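PDB 3TXA: cell wall surface anchor family protein, which forms the adhesive tip of group B Streptococcus pili and probably mediates attachment to host surfaces. Local coordinates for residues K141-V146 with Y154-T159; V548-G553 with N646-S651; D569-V574 with V624-D629; D599-Y604 with K612-N617. All blocks are in the same frame, centred on the assembly; numbering follows the deposited sequence.

Overall arrangement
From the N terminus, interaction 1 comes first, a hairpin that closes a short loop within residues 141-159. The von Willebrand factor type A domain follows, and the chain then returns to the Ig-like domain. Here interaction 2 spans the longest loop, from 548-553 to 646-651. Interaction 3 lies within that loop, and interaction 4, another hairpin, lies within the loop of interaction 3; no contacts cross. Interactions 1 and 3 share one sheet, where strands 153-168 and 623-632 are neighbours. Interactions 2 and 4 share a second, through strands 543-551 and 610-618. Apolar side chains of the two sheets meet between them, as Leu573 does with Val602.

Interaction 1: K141-V146 with Y154-T159; sequences KKITGV and YKIELT
The carbonyl oxygen of Lys155 takes two donors from Thr144: the backbone N of Thr144, 2.9 Å from Lys155 O, and more weakly the hydroxyl OG1. This is the turn-side half of a beta hairpin made by strands 137-146 and 153-168 in the Ig-like part of the tip pilin. One extra residue sits here, Thr144 and Gly145 both facing Lys155, which fits a beta bulge; Lys155 N reaches back to Gly145 O at 2.9 Å. Farther from the turn the pairing is regular. Lys142 and Glu157 exchange both backbone bonds, and Glu157 N to Lys142 O, at 2.7 Å, is nearly straight (172°).

Their side chains run side by side on the same face and finish in a salt bridge. Glu157 holds CG anti to its own N (chi1 165°) and is extended, while the lysine chain bends at its last torsion to bring NZ to the carboxylate. The methyl CG2 of Thr144 leans across Glu157 at about a right angle.

On the other face lie Lys141, Ile143 and Val146 with Tyr154, Ile156 and Leu158. Lys141 is fully extended, its methylenes passing Leu158 CD1 and Ile156 CG2, and its NZ is linked covalently to Asn645, an intramolecular isopeptide bond of the kind known from Gram-positive pilins; the same nitrogen hydrogen-bonds to Thr648. Next along, Ile143 CG1 touches Ile156 CD1 at 3.8 Å. At the turn end Val146 lies alongside Tyr154, with CG2 at the ring edge, 4.0 Å from Tyr154 CD2.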
loop_
_atom_site.group_PDB
_atom_site.type_symbol
_atom_site.label_atom_id
_atom_site.label_comp_id
_atom_site.label_asym_id
_atom_site.label_seq_id
_atom_site.Cartn_x
_atom_site.Cartn_y
_atom_site.Cartn_z
ATOM N N LYS A 141 -16.057 -17.728 24.658
ATOM C CA LYS A 141 -16.026 -18.604 25.809
ATOM C C LYS A 141 -17.049 -19.661 25.547
ATOM O O LYS A 141 -18.233 -19.349 25.426
ATOM C CB LYS A 141 -16.410 -17.862 27.074
ATOM C CG LYS A 141 -16.450 -18.758 28.317
ATOM C CD LYS A 141 -16.954 -18.009 29.520
ATOM C CE LYS A 141 -16.676 -18.773 30.782
ATOM N NZ LYS A 141 -17.369 -18.150 31.935
ATOM N N LYS A 142 -16.598 -20.911 25.452
ATOM C CA LYS A 142 -17.453 -22.033 25.050
ATOM C C LYS A 142 -16.966 -23.354 25.622
ATOM O O LYS A 142 -15.777 -23.498 25.907
ATOM C CB LYS A 142 -17.537 -22.135 23.522
ATOM C CG LYS A 142 -16.280 -22.630 22.804
ATOM C CD LYS A 142 -16.484 -22.565 21.281
ATOM C CE LYS A 142 -15.518 -23.498 20.505
ATOM N NZ LYS A 142 -14.285 -22.852 19.868
ATOM N N ILE A 143 -17.892 -24.305 25.782
ATOM C CA ILE A 143 -17.571 -25.703 26.067
ATOM C C ILE A 143 -16.993 -26.361 24.802
ATOM O O ILE A 143 -17.726 -26.562 23.846
ATOM C CB ILE A 143 -18.854 -26.454 26.549
ATOM C CG1 ILE A 143 -19.327 -25.876 27.874
ATOM C CG2 ILE A 143 -18.635 -27.979 26.676
ATOM C CD1 ILE A 143 -20.744 -26.200 28.195
ATOM N N THR A 144 -15.696 -26.665 24.770
ATOM C CA THR A 144 -15.110 -27.360 23.602
ATOM C C THR A 144 -15.071 -28.872 23.763
ATOM O O THR A 144 -14.651 -29.588 22.863
ATOM C CB THR A 144 -13.634 -26.992 23.335
ATOM O OG1 THR A 144 -12.912 -26.977 24.567
ATOM C CG2 THR A 144 -13.520 -25.677 22.647
ATOM N N GLY A 145 -15.449 -29.360 24.926
ATOM C CA GLY A 145 -15.216 -30.749 25.216
ATOM C C GLY A 145 -16.161 -31.153 26.302
ATOM O O GLY A 145 -16.376 -30.401 27.269
ATOM N N VAL A 146 -16.766 -32.324 26.102
ATOM C CA VAL A 146 -17.507 -32.994 27.152
ATOM C C VAL A 146 -16.578 -34.081 27.644
ATOM O O VAL A 146 -16.218 -34.979 26.894
ATOM C CB VAL A 146 -18.841 -33.561 26.638
ATOM C CG1 VAL A 146 -19.598 -34.229 27.772
ATOM C CG2 VAL A 146 -19.691 -32.447 26.047
ATOM N N TYR A 154 -17.108 -30.859 32.020
ATOM C CA TYR A 154 -16.922 -30.116 30.786
ATOM C C TYR A 154 -15.601 -29.341 30.763
ATOM O O TYR A 154 -15.034 -29.037 31.817
ATOM C CB TYR A 154 -18.097 -29.172 30.551
ATOM C CG TYR A 154 -19.477 -29.807 30.638
ATOM C CD1 TYR A 154 -20.243 -29.689 31.810
ATOM C CD2 TYR A 154 -20.028 -30.495 29.547
ATOM C CE1 TYR A 154 -21.517 -30.257 31.902
ATOM C CE2 TYR A 154 -21.311 -31.064 29.621
ATOM C CZ TYR A 154 -22.046 -30.942 30.803
ATOM O OH TYR A 154 -23.307 -31.494 30.905
ATOM N N LYS A 155 -15.139 -29.044 29.542
ATOM C CA LYS A 155 -13.901 -28.336 29.284
ATOM C C LYS A 155 -14.230 -26.991 28.655
ATOM O O LYS A 155 -14.668 -26.931 27.499
ATOM C CB LYS A 155 -13.038 -29.142 28.327
ATOM C CG LYS A 155 -11.669 -28.594 28.075
ATOM C CD LYS A 155 -10.848 -29.582 27.269
ATOM C CE LYS A 155 -9.472 -29.795 27.888
ATOM N NZ LYS A 155 -9.534 -30.307 29.307
ATOM N N ILE A 156 -14.004 -25.917 29.417
ATOM C CA ILE A 156 -14.224 -24.549 28.957
ATOM C C ILE A 156 -13.042 -24.051 28.141
ATOM O O ILE A 156 -11.895 -24.260 28.512
ATOM C CB ILE A 156 -14.472 -23.578 30.147
ATOM C CG1 ILE A 156 -15.571 -24.106 31.083
ATOM C CG2 ILE A 156 -14.794 -22.171 29.660
ATOM C CD1 ILE A 156 -16.942 -24.332 30.456
ATOM N N GLU A 157 -13.335 -23.412 27.020
ATOM C CA GLU A 157 -12.328 -22.684 26.267
ATOM C C GLU A 157 -12.663 -21.180 26.260
ATOM O O GLU A 157 -13.821 -20.782 26.041
ATOM C CB GLU A 157 -12.176 -23.235 24.838
ATOM C CG GLU A 157 -11.416 -22.308 23.883
ATOM C CD GLU A 157 -11.151 -22.894 22.501
ATOM O OE1 GLU A 157 -10.178 -23.673 22.368
ATOM O OE2 GLU A 157 -11.875 -22.547 21.530
ATOM N N LEU A 158 -11.632 -20.367 26.500
ATOM C CA LEU A 158 -11.738 -18.923 26.520
ATOM C C LEU A 158 -10.658 -18.390 25.590
ATOM O O LEU A 158 -9.519 -18.861 25.636
ATOM C CB LEU A 158 -11.490 -18.428 27.940
ATOM C CG LEU A 158 -12.219 -17.183 28.408
ATOM C CD1 LEU A 158 -13.152 -17.524 29.561
ATOM C CD2 LEU A 158 -11.225 -16.193 28.876
ATOM N N THR A 159 -11.003 -17.420 24.743
ATOM C CA THR A 159 -10.065 -16.881 23.735
ATOM C C THR A 159 -10.198 -15.368 23.642
ATOM O O THR A 159 -11.289 -14.817 23.842
ATOM C CB THR A 159 -10.330 -17.427 22.310
ATOM O OG1 THR A 159 -11.566 -16.896 21.821
ATOM C CG2 THR A 159 -10.393 -18.976 22.273
#

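Interaction 2: V548-G553 with N646-S651; sequences VTDPMG and NRTTLS
Thr648 leans its side chain onto the backbone and side chain of Asp550. From CB, which lies 3.8 Å from Thr549 O, it divides into two branches. The methyl CG2, placed anti to the threonine N, lies over Thr549 O and against the CA of Asp550, and runs beside the aspartate side chain, with 3.6 Å between Thr648 CG2 and Asp550 CG. The hydroxyl OG1 turns the other way, back into its own segment, and donates to Asn646 O at 2.9 Å, in the plane of that carbonyl. That bond lies next to Asn645, the residue joined to Lys141. Asp550, which touches both Lys141 and Asn645, stands beside the covalent link, much as an acidic residue does in other pilin domains with such bonds.

Farther along, Thr549 and Thr649 form an antiparallel hydrogen-bonded pair: Thr549 N to Thr649 O is 3.0 Å, and Thr649 N to Thr549 O is 3.1 Å. Val548 CG2 reaches Leu650 CD1 on the buried face. At the other end Pro551, without an N-H to donate, ends the two-bond pairing. Its ring crosses Asn646 obliquely, Pro551 CB against Asn646 CB at 4.0 Å, while Pro551 O still accepts Asn646 N at 2.9 Å from well above the carbonyl plane. Arg647 points away and pairs with Asp663.

Strand 543-551 thus runs between 610-618 on one flank and 649-651 on the other, with 662-663 next to the latter; Val548 and Leu650 press on Val160 of strand 153-168, in the facing sheet.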
loop_
_atom_site.group_PDB
_atom_site.type_symbol
_atom_site.label_atom_id
_atom_site.label_comp_id
_atom_site.label_asym_id
_atom_site.label_seq_id
_atom_site.Cartn_x
_atom_site.Cartn_y
_atom_site.Cartn_z
ATOM N N VAL A 548 -8.200 -10.742 32.156
ATOM C CA VAL A 548 -9.474 -11.472 32.049
ATOM C C VAL A 548 -9.889 -11.956 33.432
ATOM O O VAL A 548 -9.047 -12.372 34.226
ATOM C CB VAL A 548 -9.404 -12.692 31.065
ATOM C CG1 VAL A 548 -10.747 -13.322 30.936
ATOM C CG2 VAL A 548 -8.888 -12.281 29.718
ATOM N N THR A 549 -11.178 -11.906 33.722
ATOM C CA THR A 549 -11.658 -12.288 35.034
ATOM C C THR A 549 -12.764 -13.266 34.795
ATOM O O THR A 549 -13.750 -12.945 34.130
ATOM C CB THR A 549 -12.130 -11.064 35.830
ATOM O OG1 THR A 549 -10.985 -10.297 36.178
ATOM C CG2 THR A 549 -12.769 -11.453 37.119
ATOM N N ASP A 550 -12.590 -14.475 35.314
ATOM C CA ASP A 550 -13.472 -15.579 34.990
ATOM C C ASP A 550 -13.887 -16.287 36.270
ATOM O O ASP A 550 -13.253 -17.251 36.675
ATOM C CB ASP A 550 -12.772 -16.519 34.024
ATOM C CG ASP A 550 -13.634 -17.677 33.608
ATOM O OD1 ASP A 550 -14.800 -17.764 34.052
ATOM O OD2 ASP A 550 -13.136 -18.520 32.828
ATOM N N PRO A 551 -14.941 -15.792 36.934
ATOM C CA PRO A 551 -15.383 -16.414 38.171
ATOM C C PRO A 551 -16.354 -17.557 37.896
ATOM O O PRO A 551 -17.194 -17.446 37.008
ATOM C CB PRO A 551 -16.115 -15.278 38.894
ATOM C CG PRO A 551 -16.109 -14.125 37.975
ATOM C CD PRO A 551 -15.694 -14.570 36.638
ATOM N N MET A 552 -16.262 -18.637 38.657
ATOM C CA MET A 552 -17.163 -19.751 38.454
ATOM C C MET A 552 -18.586 -19.389 38.903
ATOM O O MET A 552 -18.785 -18.678 39.904
ATOM C CB MET A 552 -16.646 -20.992 39.188
ATOM C CG MET A 552 -15.221 -21.469 38.789
ATOM S SD MET A 552 -15.031 -21.938 37.061
ATOM C CE MET A 552 -14.346 -20.439 36.358
ATOM N N GLY A 553 -19.565 -19.880 38.145
ATOM C CA GLY A 553 -20.981 -19.699 38.479
ATOM C C GLY A 553 -21.390 -20.451 39.737
ATOM O O GLY A 553 -20.692 -21.386 40.162
ATOM N N ASN A 646 -19.928 -16.732 36.562
ATOM C CA ASN A 646 -20.490 -15.420 36.897
ATOM C C ASN A 646 -20.026 -14.444 35.822
ATOM O O ASN A 646 -19.492 -14.877 34.800
ATOM C CB ASN A 646 -20.014 -14.946 38.269
ATOM C CG ASN A 646 -20.855 -15.500 39.421
ATOM O OD1 ASN A 646 -21.897 -16.121 39.225
ATOM N ND2 ASN A 646 -20.389 -15.264 40.636
ATOM N N ARG A 647 -20.204 -13.141 36.037
ATOM C CA ARG A 647 -19.827 -12.178 35.000
ATOM C C ARG A 647 -18.318 -12.298 34.643
ATOM O O ARG A 647 -17.433 -12.059 35.483
ATOM C CB ARG A 647 -20.244 -10.744 35.386
ATOM C CG ARG A 647 -19.922 -9.681 34.318
ATOM C CD ARG A 647 -20.789 -8.426 34.457
ATOM N NE ARG A 647 -20.521 -7.398 33.442
ATOM C CZ ARG A 647 -19.954 -6.215 33.695
ATOM N NH1 ARG A 647 -19.760 -5.346 32.713
ATOM N NH2 ARG A 647 -19.575 -5.897 34.928
ATOM N N THR A 648 -18.053 -12.679 33.392
ATOM C CA THR A 648 -16.707 -12.880 32.882
ATOM C C THR A 648 -16.340 -11.695 31.980
ATOM O O THR A 648 -17.022 -11.431 30.999
ATOM C CB THR A 648 -16.638 -14.194 32.063
ATOM O OG1 THR A 648 -17.576 -15.141 32.577
ATOM C CG2 THR A 648 -15.284 -14.804 32.127
ATOM N N THR A 649 -15.254 -10.995 32.294
ATOM C CA THR A 649 -14.922 -9.741 31.608
ATOM C C THR A 649 -13.458 -9.571 31.166
ATOM O O THR A 649 -12.526 -10.137 31.755
ATOM C CB THR A 649 -15.267 -8.504 32.502
ATOM O OG1 THR A 649 -14.344 -8.407 33.608
ATOM C CG2 THR A 649 -16.701 -8.576 33.008
ATOM N N LEU A 650 -13.258 -8.740 30.151
ATOM C CA LEU A 650 -11.914 -8.322 29.766
ATOM C C LEU A 650 -11.733 -6.849 30.060
ATOM O O LEU A 650 -12.633 -6.060 29.836
ATOM C CB LEU A 650 -11.672 -8.577 28.273
ATOM C CG LEU A 650 -10.418 -7.952 27.667
ATOM C CD1 LEU A 650 -9.152 -8.461 28.327
ATOM C CD2 LEU A 650 -10.351 -8.215 26.191
ATOM N N SER A 651 -10.577 -6.483 30.571
ATOM C CA SER A 651 -10.205 -5.106 30.670
ATOM C C SER A 651 -9.034 -4.953 29.740
ATOM O O SER A 651 -7.946 -5.372 30.082
ATOM C CB SER A 651 -9.814 -4.746 32.099
ATOM O OG SER A 651 -10.955 -4.764 32.933
#

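Interaction 3: D569-V574 with V624-D629; sequences DDYVLV and VVLTYD
The ring of Tyr571 meets Leu626 obliquely, with CD1 of the tyrosine 4.0 Å from CD1 of the leucine. The ring of Tyr628 meets that of Phe558, their planes about 25° apart. The two tyrosines sit on the contact between the antiparallel strands 571-575 and 623-632 of the Ig-like domain, and both have CG between the backbone N and the carbonyl carbon (chi1 62° in Tyr571), which carries the rings away from the opposite strand while their CB atoms stay neighbours. Their hydroxyls finish elsewhere: Tyr571 OH on His568, Tyr628 OH weakly on Asp550.

Leu573 extends the apolar face. Its CD1 folds over the backbone of Val625 and touches Leu626 CB at 4.0 Å. On the reverse face Val572 runs beside Thr627, and the side chains of Val574 and Val625 slant past each other, CG2 of the first nearest CB of the second.

Val572 with Thr627 and Val574 with Val625 are the hydrogen-bonded pairs, four bonds in all. Next to Tyr571 in the chain, Asp570 helps bind a lithium ion with Lys561 and Ser565, its carboxylate also taking the backbone N of Lys561. Of the two bonds joining Val574 to Val625, Val625 N to Val574 O is the shorter, at 2.8 Å.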
loop_
_atom_site.group_PDB
_atom_site.type_symbol
_atom_site.label_atom_id
_atom_site.label_comp_id
_atom_site.label_asym_id
_atom_site.label_seq_id
_atom_site.Cartn_x
_atom_site.Cartn_y
_atom_site.Cartn_z
ATOM N N ASP A 569 -1.067 -27.422 36.334
ATOM C CA ASP A 569 -1.599 -28.550 35.575
ATOM C C ASP A 569 -3.106 -28.446 35.399
ATOM O O ASP A 569 -3.699 -29.216 34.678
ATOM C CB ASP A 569 -1.197 -29.863 36.231
ATOM C CG ASP A 569 0.302 -30.136 36.094
ATOM O OD1 ASP A 569 1.181 -29.487 36.692
ATOM O OD2 ASP A 569 0.640 -31.039 35.351
ATOM N N ASP A 570 -3.707 -27.449 36.030
ATOM C CA ASP A 570 -5.127 -27.302 36.043
ATOM C C ASP A 570 -5.745 -26.354 35.013
ATOM O O ASP A 570 -6.983 -26.158 35.012
ATOM C CB ASP A 570 -5.524 -26.914 37.431
ATOM C CG ASP A 570 -5.332 -28.040 38.394
ATOM O OD1 ASP A 570 -5.902 -29.112 38.107
ATOM O OD2 ASP A 570 -4.620 -27.891 39.414
ATOM N N TYR A 571 -4.921 -25.786 34.131
ATOM C CA TYR A 571 -5.413 -24.995 32.986
ATOM C C TYR A 571 -4.352 -25.120 31.914
ATOM O O TYR A 571 -3.220 -25.506 32.206
ATOM C CB TYR A 571 -5.576 -23.496 33.343
ATOM C CG TYR A 571 -4.280 -22.909 33.714
ATOM C CD1 TYR A 571 -3.444 -22.357 32.752
ATOM C CD2 TYR A 571 -3.820 -22.995 35.020
ATOM C CE1 TYR A 571 -2.176 -21.857 33.097
ATOM C CE2 TYR A 571 -2.580 -22.515 35.365
ATOM C CZ TYR A 571 -1.758 -21.948 34.399
ATOM O OH TYR A 571 -0.510 -21.482 34.782
ATOM N N VAL A 572 -4.696 -24.769 30.680
ATOM C CA VAL A 572 -3.698 -24.708 29.592
ATOM C C VAL A 572 -3.833 -23.329 28.954
ATOM O O VAL A 572 -4.948 -22.905 28.575
ATOM C CB VAL A 572 -3.997 -25.785 28.488
ATOM C CG1 VAL A 572 -3.008 -25.713 27.367
ATOM C CG2 VAL A 572 -4.001 -27.172 29.062
ATOM N N LEU A 573 -2.730 -22.609 28.833
ATOM C CA LEU A 573 -2.783 -21.358 28.111
ATOM C C LEU A 573 -1.797 -21.403 26.952
ATOM O O LEU A 573 -0.601 -21.647 27.151
ATOM C CB LEU A 573 -2.503 -20.169 29.049
ATOM C CG LEU A 573 -2.636 -18.769 28.395
ATOM C CD1 LEU A 573 -4.043 -18.465 27.890
ATOM C CD2 LEU A 573 -2.136 -17.642 29.285
ATOM N N VAL A 574 -2.291 -21.167 25.739
ATOM C CA VAL A 574 -1.420 -21.136 24.555
ATOM C C VAL A 574 -1.687 -19.917 23.682
ATOM O O VAL A 574 -2.806 -19.402 23.653
ATOM C CB VAL A 574 -1.534 -22.465 23.680
ATOM C CG1 VAL A 574 -0.861 -23.643 24.367
ATOM C CG2 VAL A 574 -2.985 -22.811 23.343
ATOM N N VAL A 624 -4.945 -15.707 22.222
ATOM C CA VAL A 624 -4.563 -16.572 23.332
ATOM C C VAL A 624 -5.747 -17.463 23.685
ATOM O O VAL A 624 -6.914 -17.039 23.588
ATOM C CB VAL A 624 -4.137 -15.762 24.561
ATOM C CG1 VAL A 624 -2.847 -14.998 24.283
ATOM C CG2 VAL A 624 -5.274 -14.831 25.000
ATOM N N VAL A 625 -5.465 -18.700 24.078
ATOM C CA VAL A 625 -6.551 -19.615 24.308
ATOM C C VAL A 625 -6.341 -20.228 25.653
ATOM O O VAL A 625 -5.264 -20.778 25.913
ATOM C CB VAL A 625 -6.598 -20.740 23.228
ATOM C CG1 VAL A 625 -7.867 -21.630 23.405
ATOM C CG2 VAL A 625 -6.514 -20.159 21.817
ATOM N N LEU A 626 -7.355 -20.114 26.510
ATOM C CA LEU A 626 -7.323 -20.683 27.853
ATOM C C LEU A 626 -8.313 -21.813 27.887
ATOM O O LEU A 626 -9.488 -21.600 27.548
ATOM C CB LEU A 626 -7.726 -19.657 28.916
ATOM C CG LEU A 626 -7.756 -20.175 30.353
ATOM C CD1 LEU A 626 -6.361 -20.324 30.900
ATOM C CD2 LEU A 626 -8.558 -19.276 31.241
ATOM N N THR A 627 -7.852 -23.010 28.265
ATOM C CA THR A 627 -8.768 -24.115 28.598
ATOM C C THR A 627 -8.575 -24.529 30.054
ATOM O O THR A 627 -7.437 -24.502 30.584
ATOM C CB THR A 627 -8.613 -25.374 27.654
ATOM O OG1 THR A 627 -7.318 -25.952 27.816
ATOM C CG2 THR A 627 -8.747 -25.015 26.207
ATOM N N TYR A 628 -9.685 -24.918 30.676
ATOM C CA TYR A 628 -9.689 -25.492 32.013
ATOM C C TYR A 628 -10.867 -26.457 32.184
ATOM O O TYR A 628 -11.693 -26.547 31.289
ATOM C CB TYR A 628 -9.739 -24.387 33.041
ATOM C CG TYR A 628 -10.959 -23.506 32.965
ATOM C CD1 TYR A 628 -12.084 -23.772 33.725
ATOM C CD2 TYR A 628 -10.972 -22.381 32.158
ATOM C CE1 TYR A 628 -13.195 -22.939 33.677
ATOM C CE2 TYR A 628 -12.062 -21.549 32.102
ATOM C CZ TYR A 628 -13.176 -21.826 32.862
ATOM O OH TYR A 628 -14.273 -20.995 32.793
ATOM N N ASP A 629 -10.959 -27.172 33.307
ATOM C CA ASP A 629 -12.084 -28.104 33.524
ATOM C C ASP A 629 -13.064 -27.675 34.635
ATOM O O ASP A 629 -12.662 -27.049 35.630
ATOM C CB ASP A 629 -11.575 -29.527 33.763
ATOM C CG ASP A 629 -10.833 -30.103 32.548
ATOM O OD1 ASP A 629 -11.265 -29.848 31.401
ATOM O OD2 ASP A 629 -9.811 -30.814 32.728
#

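Interaction 4: D599-Y604 with K612-N617; sequences DVTVTY and KINHLN. With CD (cadmium ion), chain I; CD (cadmium ion), chain G.
Asp599 begins the contact through its carbonyl, whose O lies 3.5 Å from His615 CD2. Val600 follows with its two methyls split: CG1 packs on Ile613 CG2 at 3.7 Å and on Leu616 CD2, while CG2 comes to His615 O. Thr601 pairs with Asn614 through both backbone bonds, and its hydroxyl adds a third: Asn614 ND2 donates to Thr601 OG1 at 2.9 Å, close to the amide plane. The same ND2 reaches Thr603 OG1 only weakly, so the amide spans two threonines on one face of the strand.

These strands, 601-605 and 610-618, form a beta hairpin at the edge of a sheet of the Ig-like domain. At its far end His615 and Leu616 together face Gly546, a G1 beta bulge, and His615 has the positive phi that goes with it (78°). CB of His615 is directed toward 599-604, and the two ring nitrogens each bind a cadmium ion: ND1 one at 2.3 Å, together with Asp545 and two waters, and NE2 the other at a longer 2.7 Å, in the ring plane.

Val602 sends its side chain to the opposite face, onto Tyr571 and Leu573. Thr603 closes the pairing with Lys612 N donating to Thr603 O at 2.8 Å.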
loop_
_atom_site.group_PDB
_atom_site.type_symbol
_atom_site.label_atom_id
_atom_site.label_comp_id
_atom_site.label_asym_id
_atom_site.label_seq_id
_atom_site.Cartn_x
_atom_site.Cartn_y
_atom_site.Cartn_z
ATOM N N ASP A 599 5.601 -12.813 30.207
ATOM C CA ASP A 599 5.052 -12.193 31.434
ATOM C C ASP A 599 3.525 -12.286 31.652
ATOM O O ASP A 599 3.005 -11.781 32.647
ATOM C CB ASP A 599 5.540 -10.746 31.607
ATOM C CG ASP A 599 7.058 -10.620 31.522
ATOM O OD1 ASP A 599 7.789 -11.146 32.413
ATOM O OD2 ASP A 599 7.506 -9.965 30.550
ATOM N N VAL A 600 2.806 -12.937 30.754
ATOM C CA VAL A 600 1.419 -13.263 31.035
ATOM C C VAL A 600 1.386 -14.269 32.187
ATOM O O VAL A 600 2.302 -15.085 32.294
ATOM C CB VAL A 600 0.740 -13.835 29.801
ATOM C CG1 VAL A 600 -0.702 -14.203 30.096
ATOM C CG2 VAL A 600 0.780 -12.832 28.716
ATOM N N THR A 601 0.382 -14.180 33.061
ATOM C CA THR A 601 0.228 -15.128 34.149
ATOM C C THR A 601 -1.218 -15.539 34.277
ATOM O O THR A 601 -2.084 -14.790 33.880
ATOM C CB THR A 601 0.618 -14.560 35.535
ATOM O OG1 THR A 601 -0.300 -13.520 35.907
ATOM C CG2 THR A 601 2.052 -14.078 35.600
ATOM N N VAL A 602 -1.470 -16.724 34.845
ATOM C CA VAL A 602 -2.816 -17.232 35.135
ATOM C C VAL A 602 -2.831 -17.485 36.625
ATOM O O VAL A 602 -1.938 -18.146 37.148
ATOM C CB VAL A 602 -3.135 -18.545 34.382
ATOM C CG1 VAL A 602 -4.596 -18.961 34.579
ATOM C CG2 VAL A 602 -2.845 -18.390 32.890
ATOM N N THR A 603 -3.808 -16.910 37.326
ATOM C CA THR A 603 -3.814 -16.969 38.778
ATOM C C THR A 603 -5.189 -17.376 39.163
ATOM O O THR A 603 -6.111 -17.291 38.349
ATOM C CB THR A 603 -3.487 -15.610 39.471
ATOM O OG1 THR A 603 -4.439 -14.600 39.092
ATOM C CG2 THR A 603 -2.048 -15.168 39.197
ATOM N N TYR A 604 -5.349 -17.815 40.399
ATOM C CA TYR A 604 -6.645 -18.277 40.813
ATOM C C TYR A 604 -6.921 -17.844 42.236
ATOM O O TYR A 604 -6.017 -17.815 43.065
ATOM C CB TYR A 604 -6.662 -19.783 40.685
ATOM C CG TYR A 604 -7.911 -20.490 41.083
ATOM C CD1 TYR A 604 -9.043 -20.407 40.309
ATOM C CD2 TYR A 604 -7.933 -21.320 42.205
ATOM C CE1 TYR A 604 -10.192 -21.088 40.650
ATOM C CE2 TYR A 604 -9.062 -21.989 42.568
ATOM C CZ TYR A 604 -10.193 -21.883 41.776
ATOM O OH TYR A 604 -11.338 -22.566 42.123
ATOM N N LYS A 612 -7.921 -16.088 36.506
ATOM C CA LYS A 612 -7.608 -14.815 35.882
ATOM C C LYS A 612 -6.403 -14.875 34.971
ATOM O O LYS A 612 -5.383 -15.502 35.310
ATOM C CB LYS A 612 -7.333 -13.765 36.953
ATOM C CG LYS A 612 -8.437 -13.637 38.001
ATOM C CD LYS A 612 -8.038 -12.718 39.162
ATOM C CE LYS A 612 -8.249 -11.238 38.780
ATOM N NZ LYS A 612 -7.325 -10.798 37.669
ATOM N N ILE A 613 -6.505 -14.195 33.825
ATOM C CA ILE A 613 -5.339 -13.984 32.973
ATOM C C ILE A 613 -4.884 -12.544 33.172
ATOM O O ILE A 613 -5.694 -11.609 33.050
ATOM C CB ILE A 613 -5.639 -14.216 31.463
ATOM C CG1 ILE A 613 -6.350 -15.553 31.227
ATOM C CG2 ILE A 613 -4.348 -14.123 30.656
ATOM C CD1 ILE A 613 -6.817 -15.780 29.821
ATOM N N ASN A 614 -3.599 -12.364 33.457
ATOM C CA ASN A 614 -3.051 -11.057 33.743
ATOM C C ASN A 614 -1.976 -10.684 32.769
ATOM O O ASN A 614 -1.141 -11.524 32.425
ATOM C CB ASN A 614 -2.397 -11.064 35.124
ATOM C CG ASN A 614 -3.304 -11.588 36.189
ATOM O OD1 ASN A 614 -4.340 -10.980 36.492
ATOM N ND2 ASN A 614 -2.937 -12.752 36.765
ATOM N N HIS A 615 -1.958 -9.411 32.379
ATOM C CA HIS A 615 -0.875 -8.843 31.562
ATOM C C HIS A 615 -0.902 -9.165 30.074
ATOM O O HIS A 615 0.141 -9.340 29.450
ATOM C CB HIS A 615 0.487 -9.251 32.096
ATOM C CG HIS A 615 0.637 -9.066 33.565
ATOM N ND1 HIS A 615 0.716 -7.822 34.146
ATOM C CD2 HIS A 615 0.754 -9.962 34.574
ATOM C CE1 HIS A 615 0.860 -7.959 35.454
ATOM N NE2 HIS A 615 0.879 -9.246 35.739
ATOM N N LEU A 616 -2.087 -9.222 29.501
ATOM C CA LEU A 616 -2.156 -9.515 28.090
ATOM C C LEU A 616 -1.673 -8.305 27.300
ATOM O O LEU A 616 -1.971 -7.174 27.664
ATOM C CB LEU A 616 -3.566 -9.944 27.688
ATOM C CG LEU A 616 -4.000 -11.326 28.194
ATOM C CD1 LEU A 616 -5.444 -11.574 27.964
ATOM C CD2 LEU A 616 -3.206 -12.448 27.560
ATOM N N ASN A 617 -0.876 -8.547 26.260
ATOM C CA ASN A 617 -0.503 -7.522 25.288
ATOM C C ASN A 617 -0.699 -8.075 23.904
ATOM O O ASN A 617 0.190 -8.739 23.363
ATOM C CB ASN A 617 0.945 -7.121 25.454
ATOM C CG ASN A 617 1.202 -6.471 26.765
ATOM O OD1 ASN A 617 0.960 -5.266 26.941
ATOM N ND2 ASN A 617 1.704 -7.250 27.710
HETATM CD CD CD I . -0.315 -5.800 34.651
HETATM CD CD CD G . 1.451 -9.693 38.343
HETATM O O HOH W 1 1.740 -5.524 34.358
HETATM O O HOH W 2 -2.538 -6.617 34.351
#